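PDB 3LUB: putative creatinine amidohydrolase, which probably hydrolyses non-peptide carbon-nitrogen bonds in linear amides, as a zinc-dependent member of the creatininase superfamily. Local coordinates for residues 30-35 with 79-84; 40-45 with 170-175; 44-49 with 144-149. One frame throughout, in Å; residues are numbered along the deposited sequence.

Contact 1. Residues 30-35 with 79-84; sequences ATEPHN and PGQREL. With ZN (zinc ion), chain B; ZN (zinc ion), chain C; EDO (1,2-ethanediol), chain D.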
# COMPACT_ATOMS: atom_id res chain seq x y z
N ALA F 30 19.50 3.64 -13.88
CA ALA F 30 19.82 2.67 -12.84
C ALA F 30 21.12 3.12 -12.20
O ALA F 30 21.88 3.88 -12.82
CB ALA F 30 19.99 1.23 -13.44
N THR F 31 21.35 2.65 -10.97
CA THR F 31 22.61 2.78 -10.25
C THR F 31 23.19 1.34 -10.14
O THR F 31 22.74 0.51 -9.33
CB THR F 31 22.36 3.49 -8.90
OG1 THR F 31 21.64 4.72 -9.13
CG2 THR F 31 23.68 3.77 -8.10
N GLU F 32 24.18 1.05 -10.98
CA GLU F 32 24.48 -0.31 -11.39
C GLU F 32 25.91 -0.42 -11.89
O GLU F 32 26.30 0.32 -12.77
CB GLU F 32 23.54 -0.73 -12.53
CG GLU F 32 23.63 -2.20 -12.93
CD GLU F 32 22.85 -2.53 -14.18
OE1 GLU F 32 22.67 -1.60 -15.01
OE2 GLU F 32 22.44 -3.70 -14.36
N PRO F 33 26.68 -1.36 -11.34
CA PRO F 33 28.01 -1.61 -11.87
C PRO F 33 27.95 -2.04 -13.36
O PRO F 33 27.05 -2.79 -13.75
CB PRO F 33 28.54 -2.75 -11.01
CG PRO F 33 27.64 -2.84 -9.83
CD PRO F 33 26.35 -2.24 -10.21
N HIS F 34 28.89 -1.53 -14.15
CA HIS F 34 29.00 -1.76 -15.58
C HIS F 34 30.39 -2.26 -15.93
O HIS F 34 31.25 -1.47 -16.29
CB HIS F 34 28.73 -0.46 -16.31
CG HIS F 34 27.28 -0.22 -16.53
ND1 HIS F 34 26.40 0.09 -15.50
CD2 HIS F 34 26.53 -0.33 -17.65
CE1 HIS F 34 25.19 0.22 -16.00
NE2 HIS F 34 25.23 -0.04 -17.30
N ASN F 35 30.62 -3.57 -15.80
CA ASN F 35 31.97 -4.10 -15.89
C ASN F 35 32.82 -3.33 -14.86
O ASN F 35 32.29 -2.80 -13.90
CB ASN F 35 32.47 -3.94 -17.32
CG ASN F 35 33.65 -4.84 -17.66
OD1 ASN F 35 34.66 -4.84 -16.96
ND2 ASN F 35 33.54 -5.56 -18.78
N PRO F 79 18.92 -10.96 -9.58
CA PRO F 79 19.61 -11.69 -8.54
C PRO F 79 21.14 -11.67 -8.72
O PRO F 79 21.65 -11.79 -9.84
CB PRO F 79 19.06 -13.12 -8.68
CG PRO F 79 17.74 -12.95 -9.36
CD PRO F 79 17.93 -11.80 -10.29
N GLY F 80 21.85 -11.49 -7.62
CA GLY F 80 23.29 -11.36 -7.64
C GLY F 80 23.82 -9.95 -7.84
O GLY F 80 24.99 -9.71 -7.56
N GLN F 81 23.00 -9.03 -8.34
CA GLN F 81 23.43 -7.64 -8.54
C GLN F 81 23.30 -6.79 -7.30
O GLN F 81 24.06 -5.84 -7.12
CB GLN F 81 22.64 -6.92 -9.63
CG GLN F 81 22.92 -7.38 -11.08
CD GLN F 81 22.29 -6.45 -12.10
OE1 GLN F 81 21.07 -6.44 -12.30
NE2 GLN F 81 23.12 -5.66 -12.75
N ARG F 82 22.29 -7.06 -6.48
CA ARG F 82 22.03 -6.26 -5.30
C ARG F 82 23.22 -6.31 -4.30
O ARG F 82 23.51 -5.33 -3.62
CB ARG F 82 20.72 -6.75 -4.68
CG ARG F 82 20.12 -5.87 -3.61
CD ARG F 82 18.78 -6.43 -3.10
NE ARG F 82 18.85 -7.81 -2.59
CZ ARG F 82 18.00 -8.34 -1.70
NH1 ARG F 82 16.99 -7.64 -1.19
NH2 ARG F 82 18.15 -9.59 -1.29
N GLU F 83 23.90 -7.46 -4.23
CA GLU F 83 25.06 -7.64 -3.39
C GLU F 83 26.32 -6.92 -3.90
O GLU F 83 27.30 -6.78 -3.16
CB GLU F 83 25.35 -9.14 -3.22
CG GLU F 83 25.96 -9.82 -4.45
CD GLU F 83 25.81 -11.35 -4.44
OE1 GLU F 83 24.71 -11.85 -4.80
OE2 GLU F 83 26.78 -12.05 -4.07
N LEU F 84 26.32 -6.44 -5.14
CA LEU F 84 27.47 -5.67 -5.62
C LEU F 84 27.40 -4.27 -5.00
O LEU F 84 26.34 -3.65 -5.00
CB LEU F 84 27.50 -5.61 -7.15
CG LEU F 84 27.71 -6.90 -7.96
CD1 LEU F 84 27.43 -6.65 -9.46
CD2 LEU F 84 29.09 -7.57 -7.76
ZN ZN B . 21.49 -1.55 -16.93
ZN ZN C . 23.83 -0.01 -18.96
C1 EDO D . 20.23 6.26 -6.16
O1 EDO D . 21.36 6.46 -7.02
C2 EDO D . 20.13 7.46 -5.22
O2 EDO D . 21.20 7.42 -4.25
O HOH W 1 26.15 -5.38 -12.71
O HOH W 2 22.78 -1.82 -19.02

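Contact 2. Residues 40-45 with 170-175; sequences YLTDCI and SVMMHY. With ZN (zinc ion), chain C; ZN (zinc ion), chain B.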
# COMPACT_ATOMS: atom_id res chain seq x y z
N TYR F 40 28.84 3.83 -12.73
CA TYR F 40 27.61 3.38 -12.04
C TYR F 40 26.35 4.00 -12.59
O TYR F 40 25.30 3.37 -12.58
CB TYR F 40 27.67 3.66 -10.54
CG TYR F 40 28.37 2.59 -9.74
CD1 TYR F 40 29.74 2.57 -9.64
CD2 TYR F 40 27.65 1.61 -9.05
CE1 TYR F 40 30.38 1.58 -8.88
CE2 TYR F 40 28.28 0.63 -8.31
CZ TYR F 40 29.64 0.61 -8.23
OH TYR F 40 30.29 -0.35 -7.46
N LEU F 41 26.45 5.23 -13.08
CA LEU F 41 25.27 5.94 -13.65
C LEU F 41 25.17 5.93 -15.16
O LEU F 41 24.42 6.71 -15.70
CB LEU F 41 25.24 7.38 -13.13
CG LEU F 41 24.94 7.57 -11.63
CD1 LEU F 41 24.86 9.06 -11.31
CD2 LEU F 41 23.59 6.95 -11.30
N THR F 42 25.88 5.04 -15.83
CA THR F 42 25.80 4.85 -17.31
C THR F 42 24.37 4.85 -17.84
O THR F 42 24.08 5.49 -18.83
CB THR F 42 26.53 3.54 -17.75
OG1 THR F 42 27.92 3.61 -17.38
CG2 THR F 42 26.38 3.25 -19.27
N ASP F 43 23.47 4.14 -17.17
CA ASP F 43 22.07 4.02 -17.65
C ASP F 43 21.24 5.27 -17.49
O ASP F 43 20.17 5.36 -18.06
CB ASP F 43 21.35 2.84 -16.99
CG ASP F 43 21.94 1.51 -17.36
OD1 ASP F 43 22.82 1.45 -18.28
OD2 ASP F 43 21.52 0.52 -16.74
N CYS F 44 21.73 6.23 -16.72
CA CYS F 44 21.13 7.57 -16.61
C CYS F 44 21.76 8.54 -17.61
O CYS F 44 21.07 9.32 -18.27
CB CYS F 44 21.37 8.17 -15.22
SG CYS F 44 20.44 7.45 -13.80
N ILE F 45 23.09 8.51 -17.67
CA ILE F 45 23.87 9.43 -18.48
C ILE F 45 23.56 9.31 -19.97
O ILE F 45 23.33 10.31 -20.62
CB ILE F 45 25.38 9.21 -18.29
CG1 ILE F 45 25.81 9.61 -16.87
CG2 ILE F 45 26.16 9.99 -19.31
CD1 ILE F 45 27.14 9.04 -16.38
N SER F 170 31.22 2.32 -26.23
CA SER F 170 31.48 3.23 -27.34
C SER F 170 30.71 4.51 -27.17
O SER F 170 31.26 5.57 -27.39
CB SER F 170 31.12 2.61 -28.71
OG SER F 170 31.97 1.53 -29.03
N VAL F 171 29.44 4.41 -26.81
CA VAL F 171 28.59 5.59 -26.71
C VAL F 171 29.05 6.45 -25.51
O VAL F 171 29.04 7.65 -25.61
CB VAL F 171 27.10 5.22 -26.61
CG1 VAL F 171 26.22 6.49 -26.49
CG2 VAL F 171 26.67 4.34 -27.84
N MSE F 172 29.51 5.83 -24.43
CA MSE F 172 30.10 6.58 -23.30
C MSE F 172 31.39 7.27 -23.75
O MSE F 172 31.63 8.42 -23.40
CB MSE F 172 30.41 5.68 -22.10
CG MSE F 172 30.84 6.44 -20.85
SE MSE F 172 29.45 7.74 -20.20
CE MSE F 172 28.03 6.52 -19.55
N MSE F 173 32.22 6.58 -24.53
CA MSE F 173 33.48 7.15 -25.00
C MSE F 173 33.22 8.38 -25.84
O MSE F 173 33.99 9.35 -25.78
CB MSE F 173 34.31 6.14 -25.76
CG MSE F 173 35.00 5.12 -24.87
SE MSE F 173 35.75 3.64 -25.92
CE MSE F 173 37.57 4.44 -26.53
N HIS F 174 32.13 8.35 -26.59
CA HIS F 174 31.72 9.49 -27.41
C HIS F 174 31.24 10.67 -26.57
O HIS F 174 31.78 11.77 -26.66
CB HIS F 174 30.65 9.06 -28.39
CG HIS F 174 29.95 10.18 -29.07
ND1 HIS F 174 30.60 11.07 -29.90
CD2 HIS F 174 28.64 10.51 -29.12
CE1 HIS F 174 29.73 11.93 -30.39
NE2 HIS F 174 28.53 11.61 -29.94
N TYR F 175 30.26 10.42 -25.72
CA TYR F 175 29.66 11.48 -24.93
C TYR F 175 30.50 11.93 -23.74
O TYR F 175 30.55 13.10 -23.47
CB TYR F 175 28.28 11.04 -24.41
CG TYR F 175 27.16 11.16 -25.42
CD1 TYR F 175 26.86 12.38 -26.03
CD2 TYR F 175 26.40 10.06 -25.76
CE1 TYR F 175 25.83 12.47 -26.95
CE2 TYR F 175 25.39 10.15 -26.67
CZ TYR F 175 25.09 11.36 -27.25
OH TYR F 175 24.07 11.41 -28.16
ZN ZN C . 23.83 -0.01 -18.96
ZN ZN B . 21.49 -1.55 -16.93
O HOH W 2 22.78 -1.82 -19.02

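Contact 3. Residues 44-49 with 144-149; sequences CILPHD and ANWFEV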
# COMPACT_ATOMS: atom_id res chain seq x y z
N CYS F 44 21.73 6.23 -16.72
CA CYS F 44 21.13 7.57 -16.61
C CYS F 44 21.76 8.54 -17.61
O CYS F 44 21.07 9.32 -18.27
CB CYS F 44 21.37 8.17 -15.22
SG CYS F 44 20.44 7.45 -13.80
N ILE F 45 23.09 8.51 -17.67
CA ILE F 45 23.87 9.43 -18.48
C ILE F 45 23.56 9.31 -19.97
O ILE F 45 23.33 10.31 -20.62
CB ILE F 45 25.38 9.21 -18.29
CG1 ILE F 45 25.81 9.61 -16.87
CG2 ILE F 45 26.16 9.99 -19.31
CD1 ILE F 45 27.14 9.04 -16.38
N LEU F 46 23.55 8.08 -20.49
CA LEU F 46 23.37 7.87 -21.92
C LEU F 46 22.02 8.33 -22.46
O LEU F 46 21.99 9.09 -23.43
CB LEU F 46 23.64 6.41 -22.28
CG LEU F 46 25.11 6.03 -22.09
CD1 LEU F 46 25.43 4.67 -22.78
CD2 LEU F 46 26.00 7.17 -22.61
N PRO F 47 20.89 7.90 -21.84
CA PRO F 47 19.61 8.47 -22.32
C PRO F 47 19.42 9.96 -22.13
O PRO F 47 18.75 10.58 -22.91
CB PRO F 47 18.56 7.69 -21.51
CG PRO F 47 19.28 7.08 -20.37
CD PRO F 47 20.67 6.85 -20.82
N HIS F 48 20.00 10.52 -21.07
CA HIS F 48 19.94 11.97 -20.88
C HIS F 48 20.62 12.68 -22.06
O HIS F 48 20.04 13.57 -22.70
CB HIS F 48 20.62 12.40 -19.57
CG HIS F 48 20.69 13.88 -19.42
ND1 HIS F 48 21.77 14.63 -19.83
CD2 HIS F 48 19.78 14.76 -18.95
CE1 HIS F 48 21.54 15.91 -19.59
NE2 HIS F 48 20.33 16.02 -19.08
N ASP F 49 21.85 12.29 -22.35
CA ASP F 49 22.63 12.90 -23.46
C ASP F 49 21.98 12.70 -24.84
O ASP F 49 21.85 13.66 -25.63
CB ASP F 49 24.07 12.40 -23.43
CG ASP F 49 24.85 12.95 -22.24
OD1 ASP F 49 24.25 13.70 -21.41
OD2 ASP F 49 26.05 12.60 -22.11
N ALA F 144 10.42 3.92 -24.39
CA ALA F 144 11.42 3.28 -25.28
C ALA F 144 12.70 3.07 -24.52
O ALA F 144 13.03 3.89 -23.68
CB ALA F 144 11.71 4.17 -26.47
N ASN F 145 13.42 2.00 -24.84
CA ASN F 145 14.84 1.89 -24.50
C ASN F 145 15.63 2.62 -25.61
O ASN F 145 15.38 2.36 -26.77
CB ASN F 145 15.26 0.41 -24.44
CG ASN F 145 14.70 -0.33 -23.20
OD1 ASN F 145 14.93 0.06 -22.06
ND2 ASN F 145 14.02 -1.45 -23.43
N TRP F 146 16.59 3.52 -25.27
CA TRP F 146 17.36 4.22 -26.31
C TRP F 146 18.06 3.21 -27.22
O TRP F 146 18.17 3.40 -28.41
CB TRP F 146 18.37 5.27 -25.72
CG TRP F 146 19.54 4.67 -25.03
CD1 TRP F 146 19.62 4.34 -23.72
CD2 TRP F 146 20.78 4.23 -25.63
NE1 TRP F 146 20.83 3.78 -23.45
CE2 TRP F 146 21.56 3.69 -24.61
CE3 TRP F 146 21.29 4.27 -26.93
CZ2 TRP F 146 22.84 3.16 -24.84
CZ3 TRP F 146 22.56 3.79 -27.16
CH2 TRP F 146 23.33 3.23 -26.12
N PHE F 147 18.50 2.09 -26.66
CA PHE F 147 19.34 1.17 -27.39
C PHE F 147 18.54 0.19 -28.25
O PHE F 147 19.11 -0.70 -28.85
CB PHE F 147 20.27 0.44 -26.45
CG PHE F 147 19.56 -0.23 -25.32
CD1 PHE F 147 18.97 -1.48 -25.50
CD2 PHE F 147 19.46 0.39 -24.08
CE1 PHE F 147 18.28 -2.09 -24.46
CE2 PHE F 147 18.79 -0.22 -23.06
CZ PHE F 147 18.20 -1.47 -23.25
N GLU F 148 17.23 0.37 -28.31
CA GLU F 148 16.35 -0.35 -29.22
C GLU F 148 15.78 0.51 -30.33
O GLU F 148 15.12 -0.01 -31.24
CB GLU F 148 15.19 -0.97 -28.42
CG GLU F 148 15.62 -2.21 -27.72
CD GLU F 148 14.59 -2.72 -26.73
OE1 GLU F 148 13.52 -2.08 -26.55
OE2 GLU F 148 14.91 -3.76 -26.10
N VAL F 149 16.06 1.80 -30.31
CA VAL F 149 15.54 2.70 -31.35
C VAL F 149 16.17 2.31 -32.70
O VAL F 149 15.48 2.29 -33.73
CB VAL F 149 15.74 4.18 -30.94
CG1 VAL F 149 15.46 5.16 -32.10
CG2 VAL F 149 14.85 4.49 -29.68

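Contact 1. Residues 30-35 with 79-84
The carboxylate of E32 and the amide of Q81 meet at 54° between their planes, so they are neither stacked nor coplanar. The bond between them runs from Q81 NE2 to E32 OE2 and is short, at 2.6 Å, and nearly straight. It lies almost in the amide plane and uses the anti lone pair of OE2, the one turned away from OE1. That leaves OE1 to bind a zinc ion. With CG anti to the backbone N (chi1 -172°) and the chain extended beyond it, E32 reaches from the loop to both partners. The other flat group, the ring of H34, has E32 O at its edge: ND1 lies 2.7 Å from that oxygen, in line with the ring plane but above the carbonyl plane. This bond fixes the ring's rotation while NE2 binds the second zinc at 2.2 Å. A water links Q81 NE2 to P33 O, and Q81 OE1 accepts from N78 N. Beside this polar pair, P33 CG packs against L84 CD1 at 3.8 Å. Residues Q81 to L84 form a type I turn, which places the amide of Q81 and the side chain of L84 on the loop 30-35. Q81, bonded to the E32 oxygen that does not bind metal, is a second-shell residue and probably holds the carboxylate in place. With D43, H120 and E168, E32 and H34 complete the two-zinc site of this creatininase superfamily member.

Contact 2. Residues 40-45 with 170-175
Selenomethionine M172 reaches from helix 166-175 to T42 and I45 at the start of helix 42-62. Its CB points toward the opposite segment but remains beyond contact distance, as does CG. The first touch is at the selenium, with SE 4.1 Å from I45 CG2. Bends at chi2 and chi3 (59° and 69°) fold the end of the chain, and the terminal methyl CE does most of the touching. It lies 3.6 Å from T42 CA and equally far from T42 OG1, with T42 CG2 at 3.7 Å. On I45 the same methyl meets CG2 at 3.9 Å, the two side chains crossing at about a right angle. The hydroxyl of T42 has its hydrogen-bond partner in P39 O; the methyl meets it by van der Waals contact. One residue on, D43 points its CB away from helix 166-175 and bridges both zinc ions, OD1 to one and OD2 to the other. The apolar contact therefore involves the residue next to a metal ligand in the chain. Helix 42-62 begins here, with L41 at its N-cap position. M172 also touches L38 and L46, while helix 226-249 also packs on helix 166-175, V171 and Y175 both touching V233.

Contact 3. Residues 44-49 with 144-149
The indole of W146 is packed against L46 and P47, and everything tight in this contact lies on that ring. L46 CB sits 3.7 Å above one face, offset toward the rim, while F147 CB rests over the centre of the opposite face, so the ring is held between a helix residue and its own neighbour in sequence. Beyond CB, the branch of L46 reaches the six-membered ring obliquely, bringing CD1 to 3.6 Å from W146 CZ2. P47 comes to the pyrrole end, likewise at a slant, with CD 4.0 Å from W146 CD1. W146 holds CG between its backbone N and carbonyl carbon (chi1 72°), a crowded rotamer that turns the indole toward the helix. P47 has no N-H to bond to the preceding turn, and helix 42-62 is kinked there.

The looser side is polar and lies apart from the indole. N145 ND2 and E148 OE1 make a weak bond across the turn that follows strand 140-145, E148 being exposed. On the helix, H48 ND1 meets D49 OD1 at 3.1 Å almost along the C-O axis, and H48 NE2 is bonded to D7. None of these groups bridges the two segments.

P47 and W146 both also touch L117 of strand 113-118, and W146 meets helix 226-249 at Y232 and I236. Helix 42-62, the crossover between parallel strands 23-28 and 66-68, packs beside the sheet through P47 on L117, and on W146 just past strand 140-145, as in an alpha/beta fold with beta-alpha-beta crossovers.

How the contacts relate
All three contacts are buried, but their chemistry differs with the elements they join. Contact 1, about 16 Å from the chain centre (centre to centre), is a loop-loop contact dominated by one hydrogen bond. Contacts 2 and 3 are apolar, without hydrogen bonds across their segments; both use helix 42-62 and share C44 and I45. Contacts 1 and 2 both reach the second subunit, while contacts 1 and 3 reach the third. Contact 3 lies about 3 Å from the chain centre, and L46, with M172 and V171, joins it to contact 2. D43 of contact 2 shares each zinc ion with a ligand of contact 1, E32 at one and H34 at the other, and a water bound to both ions completes the bridge.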